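Local atomic coordinates of uncharacterized protein YhfS (PDB entry 4J8L), a protein that is of unknown function but carries pyridoxal 5'-phosphate covalently bound to a lysine and probably belongs to the PLP-dependent transferases, perhaps with cysteine synthase activity. Residues L94-P99 with V118-L123. Numbering follows the deposited sequence.
Sequences LVHDAP and VDFNDL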
ATOM      1  N   LEU A  94       4.493  -8.107 -17.823  1.00 24.92           N
ATOM      2  CA  LEU A  94       5.763  -7.461 -17.527  1.00 26.71           C
ATOM      3  C   LEU A  94       5.850  -7.086 -16.042  1.00 26.71           C
ATOM      4  O   LEU A  94       4.927  -6.484 -15.484  1.00 24.36           O
ATOM      5  CB  LEU A  94       5.944  -6.216 -18.390  1.00 25.64           C
ATOM      6  CG  LEU A  94       7.260  -5.465 -18.178  1.00 27.41           C
ATOM      7  CD1 LEU A  94       8.381  -6.109 -18.980  1.00 31.58           C
ATOM      8  CD2 LEU A  94       7.122  -3.996 -18.538  1.00 29.37           C
ATOM      9  N   VAL A  95       6.959  -7.455 -15.408  1.00 21.82           N
ATOM     10  CA  VAL A  95       7.229  -7.069 -14.029  1.00 22.05           C
ATOM     11  C   VAL A  95       8.657  -6.550 -13.866  1.00 22.00           C
ATOM     12  O   VAL A  95       9.537  -6.802 -14.702  1.00 24.37           O
ATOM     13  CB  VAL A  95       7.006  -8.239 -13.026  1.00 24.19           C
ATOM     14  CG1 VAL A  95       5.551  -8.672 -13.009  1.00 25.06           C
ATOM     15  CG2 VAL A  95       7.909  -9.408 -13.368  1.00 25.70           C
ATOM     16  N   HIS A  96       8.870  -5.824 -12.773  1.00 23.76           N
ATOM     17  CA  HIS A  96      10.172  -5.266 -12.434  1.00 21.35           C
ATOM     18  C   HIS A  96      11.145  -6.367 -12.001  1.00 23.86           C
ATOM     19  O   HIS A  96      10.726  -7.411 -11.498  1.00 23.62           O
ATOM     20  CB  HIS A  96       9.974  -4.238 -11.315  1.00 22.35           C
ATOM     21  CG  HIS A  96      11.240  -3.659 -10.762  1.00 22.18           C
ATOM     22  ND1 HIS A  96      12.287  -3.243 -11.555  1.00 24.47           N
ATOM     23  CD2 HIS A  96      11.610  -3.400  -9.485  1.00 23.09           C
ATOM     24  CE1 HIS A  96      13.253  -2.763 -10.790  1.00 28.01           C
ATOM     25  NE2 HIS A  96      12.866  -2.848  -9.529  1.00 24.51           N
ATOM     26  N   ASP A  97      12.440  -6.129 -12.208  1.00 23.61           N
ATOM     27  CA  ASP A  97      13.491  -7.068 -11.811  1.00 26.22           C
ATOM     28  C   ASP A  97      13.774  -6.972 -10.317  1.00 30.07           C
ATOM     29  O   ASP A  97      14.779  -6.400  -9.895  1.00 31.15           O
ATOM     30  CB  ASP A  97      14.766  -6.813 -12.624  1.00 31.71           C
ATOM     31  CG  ASP A  97      15.829  -7.885 -12.416  1.00 37.13           C
ATOM     32  OD1 ASP A  97      15.546  -8.919 -11.773  1.00 36.09           O
ATOM     33  OD2 ASP A  97      16.957  -7.695 -12.919  1.00 39.80           O
ATOM     34  N   ALA A  98      12.867  -7.545  -9.533  1.00 24.99           N
ATOM     35  CA  ALA A  98      12.924  -7.511  -8.076  1.00 25.40           C
ATOM     36  C   ALA A  98      11.874  -8.500  -7.580  1.00 28.31           C
ATOM     37  O   ALA A  98      10.992  -8.890  -8.343  1.00 25.98           O
ATOM     38  CB  ALA A  98      12.615  -6.106  -7.568  1.00 26.17           C
ATOM     39  N   PRO A  99      11.953  -8.912  -6.303  1.00 30.11           N
ATOM     40  CA  PRO A  99      10.972  -9.885  -5.807  1.00 24.22           C
ATOM     41  C   PRO A  99       9.514  -9.453  -6.004  1.00 22.54           C
ATOM     42  O   PRO A  99       9.106  -8.363  -5.593  1.00 25.95           O
ATOM     43  CB  PRO A  99      11.297  -9.967  -4.312  1.00 31.25           C
ATOM     44  CG  PRO A  99      12.758  -9.649  -4.243  1.00 33.82           C
ATOM     45  CD  PRO A  99      12.971  -8.590  -5.283  1.00 34.68           C
ATOM     46  N   VAL A 118      12.198  -6.840 -16.426  1.00 29.32           N
ATOM     47  CA  VAL A 118      13.132  -5.787 -16.811  1.00 29.53           C
ATOM     48  C   VAL A 118      13.327  -4.842 -15.623  1.00 29.48           C
ATOM     49  O   VAL A 118      12.450  -4.723 -14.765  1.00 26.56           O
ATOM     50  CB  VAL A 118      12.629  -5.006 -18.050  1.00 27.98           C
ATOM     51  CG1 VAL A 118      11.356  -4.238 -17.714  1.00 29.48           C
ATOM     52  CG2 VAL A 118      13.712  -4.065 -18.579  1.00 29.18           C
ATOM     53  N   ASP A 119      14.484  -4.192 -15.557  1.00 29.16           N
ATOM     54  CA  ASP A 119      14.774  -3.245 -14.481  1.00 27.97           C
ATOM     55  C   ASP A 119      14.027  -1.927 -14.718  1.00 26.67           C
ATOM     56  O   ASP A 119      14.413  -1.151 -15.587  1.00 29.78           O
ATOM     57  CB  ASP A 119      16.286  -2.990 -14.436  1.00 29.28           C
ATOM     58  CG  ASP A 119      16.736  -2.304 -13.157  1.00 32.78           C
ATOM     59  OD1 ASP A 119      15.878  -1.870 -12.370  1.00 33.67           O
ATOM     60  OD2 ASP A 119      17.966  -2.195 -12.948  1.00 34.80           O
ATOM     61  N   PHE A 120      12.969  -1.666 -13.949  1.00 25.78           N
ATOM     62  CA  PHE A 120      12.206  -0.423 -14.107  1.00 29.54           C
ATOM     63  C   PHE A 120      13.055   0.810 -13.795  1.00 30.54           C
ATOM     64  O   PHE A 120      12.662   1.936 -14.098  1.00 31.14           O
ATOM     65  CB  PHE A 120      10.964  -0.403 -13.203  1.00 28.60           C
ATOM     66  CG  PHE A 120       9.856  -1.327 -13.634  1.00 24.50           C
ATOM     67  CD1 PHE A 120       9.986  -2.146 -14.748  1.00 28.19           C
ATOM     68  CD2 PHE A 120       8.664  -1.357 -12.916  1.00 25.25           C
ATOM     69  CE1 PHE A 120       8.953  -2.994 -15.131  1.00 25.82           C
ATOM     70  CE2 PHE A 120       7.630  -2.197 -13.292  1.00 25.30           C
ATOM     71  CZ  PHE A 120       7.771  -3.017 -14.398  1.00 25.54           C
ATOM     72  N   ASN A 121      14.212   0.598 -13.174  1.00 27.19           N
ATOM     73  CA  ASN A 121      15.104   1.698 -12.830  1.00 30.08           C
ATOM     74  C   ASN A 121      15.870   2.182 -14.055  1.00 34.00           C
ATOM     75  O   ASN A 121      16.547   3.209 -14.010  1.00 40.70           O
ATOM     76  CB  ASN A 121      16.084   1.283 -11.728  1.00 31.36           C
ATOM     77  CG  ASN A 121      15.393   1.004 -10.408  1.00 33.04           C
ATOM     78  OD1 ASN A 121      14.616   1.824  -9.912  1.00 30.39           O
ATOM     79  ND2 ASN A 121      15.669  -0.162  -9.833  1.00 33.76           N
ATOM     80  N   ASP A 122      15.760   1.424 -15.143  1.00 29.88           N
ATOM     81  CA  ASP A 122      16.398   1.765 -16.409  1.00 31.42           C
ATOM     82  C   ASP A 122      15.299   1.924 -17.449  1.00 33.55           C
ATOM     83  O   ASP A 122      14.860   0.941 -18.044  1.00 33.61           O
ATOM     84  CB  ASP A 122      17.354   0.641 -16.823  1.00 33.65           C
ATOM     85  CG  ASP A 122      18.146   0.960 -18.087  1.00 37.24           C
ATOM     86  OD1 ASP A 122      17.820   1.937 -18.794  1.00 37.88           O
ATOM     87  OD2 ASP A 122      19.101   0.208 -18.380  1.00 38.30           O
ATOM     88  N   LEU A 123      14.853   3.159 -17.662  1.00 35.07           N
ATOM     89  CA  LEU A 123      13.740   3.416 -18.568  1.00 33.10           C
ATOM     90  C   LEU A 123      14.061   3.017 -20.008  1.00 31.77           C
ATOM     91  O   LEU A 123      13.175   2.607 -20.755  1.00 39.87           O
ATOM     92  CB  LEU A 123      13.309   4.883 -18.502  1.00 33.98           C
ATOM     93  CG  LEU A 123      12.609   5.306 -17.212  1.00 35.77           C
ATOM     94  CD1 LEU A 123      12.131   6.746 -17.307  1.00 39.98           C
ATOM     95  CD2 LEU A 123      11.449   4.373 -16.928  1.00 33.76           C
TER
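His-96, at the end of strand 92-96, reaches to the loop after strand 114-118 and lays the root of its side chain on Phe-120. CB of His-96 sits over the centre of the Phe-120 ring, 3.6 Å from the centroid, a CH-pi contact made on the face. His-96 CG comes next, 3.9 Å from Phe-120 CG; being anti to the backbone N (chi1 175°), it carries the imidazole on to the backbone of the turn at residues 119-121, and the two ring planes meet obliquely at 32°. His-96 ND1 accepts a hydrogen bond from the backbone N of Phe-120, 2.9 Å long and nearly straight, though the donor is tilted out of the imidazole plane. His-96 CE1 comes up to Asp-119 OD1 at 3.2 Å, and NE2, at the tip, is hydrogen-bonded to Asp-149, which also takes Asn-121 ND2. With both nitrogens engaged, the imidazole is fixed in its rotation. Asp-119 OD1 in turn accepts from the backbone N of Asn-121 at 3.1 Å, an Asx turn within the type I turn from Asp-119 to Asp-122. One residue back along the strand, Val-95 O accepts from Val-118 N, while Leu-94 CD1 touches Val-118 CG1 at 3.7 Å. Were Phe-120 cut back to an alanine, His-96 CB would probably lose the ring face under it, and Leu-94 CD2 one neighbour. Strand 114-118, outermost in the mixed sheet, passes through the turn into helix 123-133; the strand order 1-7-6-5-4-2-3, with 203-208 the antiparallel one, is consistent with the large domain of a fold-type I PLP enzyme.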